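PDB 1BUN: Beta2-bungarotoxin from Bungarus multicinctus, which probably acts as a presynaptic neurotoxin in which a Kunitz-type subunit, likely to direct the toxin to its target, is linked to a phospholipase A2 subunit. Local coordinates for residues C7-D12 / N41-H46; V20-Y25 / F35-C40; K30-F35 / H51-E56. All coordinates share one frame; numbering follows the deposited sequence.

The three contacts lie within the small Kunitz-type subunit, round the hairpin of strands 20-26 and 31-37. Contact 2 is within that hairpin, and lies inside the chain loop that contact 1 closes by joining the loop before the hairpin to the loop after it. Contact 3 crosses both in chain order, tying strand 31-37 to helix 50-57. Centres of contacts 1 and 2 are about 9 Å apart, those of 2 and 3 about 11 Å, and those of 1 and 3 about 12 Å, on opposite sides of the chain's centre. F35 lies in the segments of both contacts 2 and 3, works in contact 2, and packs against P11 and H46 of contact 1, so the loops and the hairpin meet round one ring.

Contact 1 (C7-D12 / N41-H46); sequences CDKPPD and NGNGNH
N45 and N43 reach across to the successive carbonyls of K9 and P10 with their side-chain amides. N43 ND2 gives the shorter bond, 2.7 Å to P10 O and bent to 140° at the hydrogen, while N45 ND2 donates to K9 O at 3.0 Å; each carbonyl oxygen lies close to the plane of the asparagine amide that donates to it. The CB of K9 rests 3.5 Å from the same N43 ND2, and its extended chain carries the ammonium to a salt bridge with D6. Farther along, D12 OD2 takes the backbone N-H of G42 at 2.7 Å through its anti lone pair, and OD1 accepts from K14 N. This pairing of two irregular loops packs them over the central hairpin of the Kunitz fold, where the buried N45 is positioned by the bond from the backbone N of Y25 to its OD1. N43 is positioned in turn by an Asx turn, its OD1 accepting from N45 N at 2.9 Å, with the donor above the carbonyl plane. The torsion that sets CG between the backbone N and C (chi1 73°) lets N43 close this turn while ND2 faces P10. A water accepts from D12 N at 2.9 Å and lies 2.8 Å from N45 O, bridging the loops.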
# COMPACT_ATOMS: atom_id res chain seq x y z
N CYS B 7 3.47 8.57 -16.53
CA CYS B 7 3.16 7.39 -17.34
C CYS B 7 2.83 7.58 -18.82
O CYS B 7 2.89 6.61 -19.59
CB CYS B 7 2.06 6.57 -16.65
SG CYS B 7 2.61 5.88 -15.07
N ASP B 8 2.46 8.78 -19.22
CA ASP B 8 2.12 9.01 -20.61
C ASP B 8 3.05 9.98 -21.34
O ASP B 8 2.72 10.48 -22.41
CB ASP B 8 0.66 9.47 -20.71
CG ASP B 8 -0.31 8.42 -20.24
OD1 ASP B 8 -0.34 7.32 -20.83
OD2 ASP B 8 -1.04 8.68 -19.25
N LYS B 9 4.20 10.27 -20.75
CA LYS B 9 5.15 11.18 -21.38
C LYS B 9 6.11 10.30 -22.18
O LYS B 9 6.19 9.09 -21.93
CB LYS B 9 5.90 11.95 -20.31
CG LYS B 9 4.99 12.90 -19.58
CD LYS B 9 5.70 13.57 -18.46
CE LYS B 9 4.89 14.74 -17.95
NZ LYS B 9 5.56 15.36 -16.76
N PRO B 10 6.82 10.88 -23.16
CA PRO B 10 7.72 9.98 -23.88
C PRO B 10 8.93 9.65 -23.01
O PRO B 10 9.33 10.46 -22.17
CB PRO B 10 8.04 10.77 -25.15
CG PRO B 10 8.04 12.16 -24.68
CD PRO B 10 6.84 12.22 -23.76
N PRO B 11 9.45 8.41 -23.10
CA PRO B 11 10.60 7.95 -22.34
C PRO B 11 11.83 8.77 -22.69
O PRO B 11 12.11 9.00 -23.86
CB PRO B 11 10.73 6.49 -22.80
CG PRO B 11 10.28 6.54 -24.21
CD PRO B 11 9.02 7.36 -24.05
N ASP B 12 12.59 9.16 -21.67
CA ASP B 12 13.79 9.96 -21.89
C ASP B 12 14.99 9.09 -22.31
O ASP B 12 15.66 8.47 -21.48
CB ASP B 12 14.06 10.81 -20.62
CG ASP B 12 15.31 11.64 -20.71
OD1 ASP B 12 16.09 11.48 -21.67
OD2 ASP B 12 15.55 12.45 -19.79
N ASN B 41 16.98 11.13 -16.49
CA ASN B 41 15.79 11.37 -15.68
C ASN B 41 14.97 12.63 -16.01
O ASN B 41 14.54 13.36 -15.11
CB ASN B 41 16.17 11.39 -14.20
CG ASN B 41 14.99 11.19 -13.32
OD1 ASN B 41 14.22 10.27 -13.53
ND2 ASN B 41 14.82 12.07 -12.34
N GLY B 42 14.74 12.88 -17.30
CA GLY B 42 13.97 14.03 -17.72
C GLY B 42 12.53 13.90 -17.27
O GLY B 42 11.77 14.86 -17.33
N ASN B 43 12.16 12.68 -16.87
CA ASN B 43 10.82 12.38 -16.39
C ASN B 43 10.95 11.00 -15.79
O ASN B 43 11.89 10.30 -16.13
CB ASN B 43 9.77 12.42 -17.52
CG ASN B 43 9.85 11.24 -18.49
OD1 ASN B 43 10.29 10.15 -18.15
ND2 ASN B 43 9.36 11.46 -19.70
N GLY B 44 9.97 10.59 -14.98
CA GLY B 44 10.05 9.29 -14.34
C GLY B 44 9.41 8.10 -15.01
O GLY B 44 9.15 7.10 -14.34
N ASN B 45 9.13 8.19 -16.31
CA ASN B 45 8.52 7.08 -17.04
C ASN B 45 9.68 6.18 -17.45
O ASN B 45 10.22 6.29 -18.57
CB ASN B 45 7.75 7.57 -18.28
CG ASN B 45 6.92 6.48 -18.94
OD1 ASN B 45 6.95 5.32 -18.51
ND2 ASN B 45 6.17 6.82 -19.97
N HIS B 46 10.19 5.46 -16.46
CA HIS B 46 11.29 4.51 -16.63
C HIS B 46 11.37 3.70 -15.34
O HIS B 46 11.59 4.25 -14.26
CB HIS B 46 12.62 5.22 -16.95
CG HIS B 46 13.09 6.17 -15.88
ND1 HIS B 46 13.74 5.79 -14.73
CD2 HIS B 46 13.02 7.52 -15.83
CE1 HIS B 46 14.05 6.89 -14.04
NE2 HIS B 46 13.63 7.97 -14.67
O HOH W 1 11.86 8.47 -18.97

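Contact 2 (V20-Y25 / F35-C40); sequences VRAFYY and FRYGGC
The shortest polar bond here runs from Y37 N to V20 O, 2.8 Å. V20 N returns a bond of 2.9 Å to Y37 O, and two more link A22 with F35: F35 N to A22 O at 2.9 Å and A22 N to F35 O at 3.2 Å. V20-Y37 and A22-F35 are thus antiparallel hydrogen-bonded pairs, with the non-hydrogen-bonded pair R21-R36 between them. The side chains of V20, A22, F35 and Y37 leave from one face of the sheet, and both arginines from the other. A22 CB touches F35 CE1 and Y37 CB, while V20 CG1 comes up to the edge of the Y37 ring, close to its plane. These strands form the twisted hairpin at the centre of the Kunitz fold; segment 35-40 then leaves it through G38 and G39 to C40, whose disulfide with C16 joins it to the loop before the hairpin. Beyond A22, the edge of Y24 meets the face of F35 in a T-shaped stack, centroids 4.9 Å apart and planes at 69°. Y24 CD1 makes the close approach, 3.4 Å from F35 CD1. Both rings have CG between the backbone N and C (chi1 70° and 81°), which brings them together although their residues are not a bridged pair. CG of Y37, anti to the backbone N, carries the ring away from strand 20-25 to a place where G39 N lies 3.3 Å above the Y37 ring centre and H46 stacks with it.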
# COMPACT_ATOMS: atom_id res chain seq x y z
N VAL B 20 21.17 1.53 -19.80
CA VAL B 20 20.64 0.40 -19.06
C VAL B 20 19.25 0.07 -19.62
O VAL B 20 18.62 0.89 -20.30
CB VAL B 20 20.58 0.73 -17.54
CG1 VAL B 20 19.45 1.71 -17.26
CG2 VAL B 20 20.44 -0.54 -16.73
N ARG B 21 18.81 -1.16 -19.44
CA ARG B 21 17.50 -1.56 -19.93
C ARG B 21 16.41 -1.28 -18.88
O ARG B 21 16.50 -1.71 -17.73
CB ARG B 21 17.50 -3.04 -20.28
CG ARG B 21 18.65 -3.41 -21.22
CD ARG B 21 19.53 -4.49 -20.59
NE ARG B 21 20.09 -4.05 -19.32
CZ ARG B 21 21.37 -3.73 -19.15
NH1 ARG B 21 22.21 -3.80 -20.18
NH2 ARG B 21 21.80 -3.35 -17.95
N ALA B 22 15.41 -0.51 -19.28
CA ALA B 22 14.34 -0.20 -18.38
C ALA B 22 13.02 -0.26 -19.19
O ALA B 22 13.03 -0.56 -20.38
CB ALA B 22 14.57 1.18 -17.74
N PHE B 23 11.89 -0.12 -18.51
CA PHE B 23 10.62 -0.17 -19.19
C PHE B 23 9.95 1.12 -18.92
O PHE B 23 10.23 1.77 -17.90
CB PHE B 23 9.73 -1.29 -18.70
CG PHE B 23 10.42 -2.62 -18.66
CD1 PHE B 23 11.45 -2.86 -17.78
CD2 PHE B 23 10.04 -3.62 -19.51
CE1 PHE B 23 12.09 -4.07 -17.76
CE2 PHE B 23 10.68 -4.83 -19.48
CZ PHE B 23 11.71 -5.05 -18.60
N TYR B 24 9.13 1.53 -19.87
CA TYR B 24 8.40 2.75 -19.79
C TYR B 24 7.00 2.40 -20.22
O TYR B 24 6.79 1.36 -20.86
CB TYR B 24 8.99 3.74 -20.77
CG TYR B 24 8.76 3.42 -22.21
CD1 TYR B 24 9.56 2.52 -22.90
CD2 TYR B 24 7.82 4.12 -22.93
CE1 TYR B 24 9.43 2.36 -24.27
CE2 TYR B 24 7.68 3.97 -24.27
CZ TYR B 24 8.48 3.11 -24.95
OH TYR B 24 8.36 3.09 -26.32
N TYR B 25 6.03 3.24 -19.90
CA TYR B 25 4.67 2.95 -20.28
C TYR B 25 4.32 3.57 -21.62
O TYR B 25 4.65 4.74 -21.87
CB TYR B 25 3.68 3.41 -19.20
CG TYR B 25 2.24 3.06 -19.50
CD1 TYR B 25 1.81 1.74 -19.49
CD2 TYR B 25 1.33 4.06 -19.83
CE1 TYR B 25 0.50 1.41 -19.81
CE2 TYR B 25 0.03 3.74 -20.14
CZ TYR B 25 -0.38 2.42 -20.13
OH TYR B 25 -1.69 2.14 -20.42
N PHE B 35 13.09 -0.37 -23.23
CA PHE B 35 13.79 0.67 -23.99
C PHE B 35 15.19 0.92 -23.43
O PHE B 35 15.55 0.40 -22.36
CB PHE B 35 12.98 1.98 -24.06
CG PHE B 35 13.08 2.85 -22.84
CD1 PHE B 35 12.68 2.41 -21.60
CD2 PHE B 35 13.54 4.15 -22.94
CE1 PHE B 35 12.73 3.26 -20.48
CE2 PHE B 35 13.60 4.99 -21.82
CZ PHE B 35 13.19 4.54 -20.60
N ARG B 36 16.02 1.65 -24.19
CA ARG B 36 17.38 1.94 -23.76
C ARG B 36 17.33 3.21 -22.93
O ARG B 36 17.17 4.30 -23.47
CB ARG B 36 18.29 2.13 -24.98
CG ARG B 36 18.52 0.88 -25.85
CD ARG B 36 19.55 1.13 -26.98
NE ARG B 36 20.87 0.59 -26.63
CZ ARG B 36 22.00 1.31 -26.58
NH1 ARG B 36 21.99 2.61 -26.88
NH2 ARG B 36 23.11 0.77 -26.14
N TYR B 37 17.37 3.08 -21.61
CA TYR B 37 17.33 4.24 -20.70
C TYR B 37 18.76 4.78 -20.47
O TYR B 37 19.66 4.01 -20.10
CB TYR B 37 16.71 3.85 -19.35
CG TYR B 37 16.63 5.00 -18.37
CD1 TYR B 37 15.94 6.17 -18.71
CD2 TYR B 37 17.28 4.95 -17.14
CE1 TYR B 37 15.91 7.26 -17.86
CE2 TYR B 37 17.25 6.05 -16.27
CZ TYR B 37 16.56 7.19 -16.65
OH TYR B 37 16.56 8.31 -15.86
N GLY B 38 18.95 6.09 -20.62
CA GLY B 38 20.26 6.68 -20.46
C GLY B 38 20.57 7.40 -19.16
O GLY B 38 21.62 8.03 -19.06
N GLY B 39 19.68 7.35 -18.18
CA GLY B 39 19.97 8.00 -16.91
C GLY B 39 19.85 9.52 -16.76
O GLY B 39 20.34 10.09 -15.78
N CYS B 40 19.19 10.19 -17.70
CA CYS B 40 19.03 11.64 -17.66
C CYS B 40 17.83 12.09 -16.84
O CYS B 40 17.65 13.29 -16.59
CB CYS B 40 18.88 12.18 -19.07
SG CYS B 40 20.33 11.79 -20.08

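Contact 3 (K30-F35 / H51-E56); sequences KRCVQF and HLCRCE
C32 and C53 are joined through their sulfurs, SG to SG 2.0 Å, and this buried disulfide is the tight part of the contact. It spans strand 31-35 and helix 51-56, which run roughly antiparallel (147°) with axes 8.2 Å apart at closest approach. C32 CB and C53 CB lie 3.7 Å apart, with the CB-SG-SG-CB torsion at -87°. C53 carries its sulfur opposite its own backbone N (chi1 174°); this torsion directs the sulfur out from the helix toward the strand, while C32 places SG opposite its carbonyl carbon. C32 SG also lies 3.5 Å from R54 N, against the helix backbone. Such a bond between the central hairpin and the C-terminal helix is a standard feature of the Kunitz fold. On the looser, exposed side, R54 bends back toward the start of the strand, and its NH2 stops 4.2 Å from K30 O. R31 CG lies at the edge of the R54 guanidinium, 4.4 Å from R54 NH2. No hydrogen bond crosses here, and the polar end of R54 is held by a salt bridge from NH1 to D50. On the far side of the helix, C55 forms a disulfide to the other subunit. A torsion near the preferred value for a disulfide is consistent with a relaxed C32-C53 bond; being covalent, it fixes to the hairpin the same helix through which the two subunits of the toxin are linked.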
# COMPACT_ATOMS: atom_id res chain seq x y z
N LYS B 30 -1.25 0.35 -24.07
CA LYS B 30 -1.65 -0.07 -22.73
C LYS B 30 -0.69 -1.14 -22.19
O LYS B 30 -1.11 -2.10 -21.54
CB LYS B 30 -3.10 -0.58 -22.73
CG LYS B 30 -4.11 0.39 -23.38
CD LYS B 30 -4.30 1.70 -22.60
CE LYS B 30 -5.42 1.62 -21.56
NZ LYS B 30 -5.18 0.65 -20.44
N ARG B 31 0.59 -0.94 -22.45
CA ARG B 31 1.62 -1.88 -22.02
C ARG B 31 2.88 -1.11 -21.63
O ARG B 31 3.06 0.07 -21.97
CB ARG B 31 2.03 -2.78 -23.18
CG ARG B 31 1.25 -4.03 -23.40
CD ARG B 31 1.86 -4.79 -24.57
NE ARG B 31 1.71 -4.07 -25.84
CZ ARG B 31 0.55 -3.89 -26.47
NH1 ARG B 31 -0.58 -4.38 -25.97
NH2 ARG B 31 0.50 -3.18 -27.59
N CYS B 32 3.76 -1.81 -20.92
CA CYS B 32 5.04 -1.25 -20.57
C CYS B 32 5.94 -1.92 -21.59
O CYS B 32 5.73 -3.08 -21.93
CB CYS B 32 5.44 -1.72 -19.20
SG CYS B 32 4.45 -0.88 -17.96
N VAL B 33 6.89 -1.20 -22.17
CA VAL B 33 7.76 -1.87 -23.12
C VAL B 33 9.20 -1.57 -22.76
O VAL B 33 9.45 -0.60 -22.04
CB VAL B 33 7.43 -1.50 -24.59
CG1 VAL B 33 6.11 -2.10 -24.99
CG2 VAL B 33 7.37 -0.02 -24.77
N GLN B 34 10.12 -2.45 -23.17
CA GLN B 34 11.55 -2.25 -22.90
C GLN B 34 12.19 -1.18 -23.80
O GLN B 34 11.84 -1.07 -24.98
CB GLN B 34 12.30 -3.57 -23.07
CG GLN B 34 13.78 -3.53 -22.62
CD GLN B 34 14.46 -4.91 -22.64
OE1 GLN B 34 15.62 -5.06 -22.20
NE2 GLN B 34 13.74 -5.93 -23.14
N PHE B 35 13.09 -0.37 -23.23
CA PHE B 35 13.79 0.67 -23.99
C PHE B 35 15.19 0.92 -23.43
O PHE B 35 15.55 0.40 -22.36
CB PHE B 35 12.98 1.98 -24.06
CG PHE B 35 13.08 2.85 -22.84
CD1 PHE B 35 12.68 2.41 -21.60
CD2 PHE B 35 13.54 4.15 -22.94
CE1 PHE B 35 12.73 3.26 -20.48
CE2 PHE B 35 13.60 4.99 -21.82
CZ PHE B 35 13.19 4.54 -20.60
N HIS B 51 6.89 -5.42 -14.10
CA HIS B 51 6.01 -5.51 -12.94
C HIS B 51 5.85 -4.16 -12.26
O HIS B 51 4.74 -3.72 -11.99
CB HIS B 51 6.55 -6.54 -11.94
CG HIS B 51 5.52 -7.03 -10.97
ND1 HIS B 51 5.10 -6.33 -9.86
CD2 HIS B 51 4.77 -8.17 -11.00
CE1 HIS B 51 4.13 -7.03 -9.26
NE2 HIS B 51 3.88 -8.16 -9.91
N LEU B 52 6.97 -3.53 -11.96
CA LEU B 52 7.01 -2.21 -11.33
C LEU B 52 6.28 -1.16 -12.22
O LEU B 52 5.52 -0.30 -11.75
CB LEU B 52 8.47 -1.79 -11.13
CG LEU B 52 8.65 -0.44 -10.46
CD1 LEU B 52 8.10 -0.51 -9.05
CD2 LEU B 52 10.11 0.02 -10.48
N CYS B 53 6.54 -1.26 -13.52
CA CYS B 53 5.94 -0.36 -14.49
C CYS B 53 4.42 -0.56 -14.58
O CYS B 53 3.69 0.44 -14.60
CB CYS B 53 6.58 -0.55 -15.86
SG CYS B 53 5.77 0.42 -17.15
N ARG B 54 3.93 -1.80 -14.63
CA ARG B 54 2.48 -2.00 -14.73
C ARG B 54 1.90 -1.40 -13.47
O ARG B 54 1.05 -0.51 -13.50
CB ARG B 54 2.12 -3.47 -14.77
CG ARG B 54 3.02 -4.32 -15.60
CD ARG B 54 2.32 -5.58 -15.97
NE ARG B 54 1.35 -5.34 -17.03
CZ ARG B 54 1.63 -5.43 -18.33
NH1 ARG B 54 2.87 -5.76 -18.73
NH2 ARG B 54 0.67 -5.19 -19.23
N CYS B 55 2.48 -1.82 -12.35
CA CYS B 55 2.09 -1.37 -11.03
C CYS B 55 1.86 0.13 -10.96
O CYS B 55 0.86 0.58 -10.42
CB CYS B 55 3.18 -1.72 -10.04
SG CYS B 55 2.67 -1.52 -8.32
N GLU B 56 2.79 0.88 -11.54
CA GLU B 56 2.75 2.33 -11.51
C GLU B 56 1.91 2.99 -12.58
O GLU B 56 1.42 4.11 -12.36
CB GLU B 56 4.17 2.90 -11.64
CG GLU B 56 5.09 2.68 -10.48
CD GLU B 56 5.05 3.82 -9.49
OE1 GLU B 56 3.95 4.21 -9.06
OE2 GLU B 56 6.13 4.32 -9.12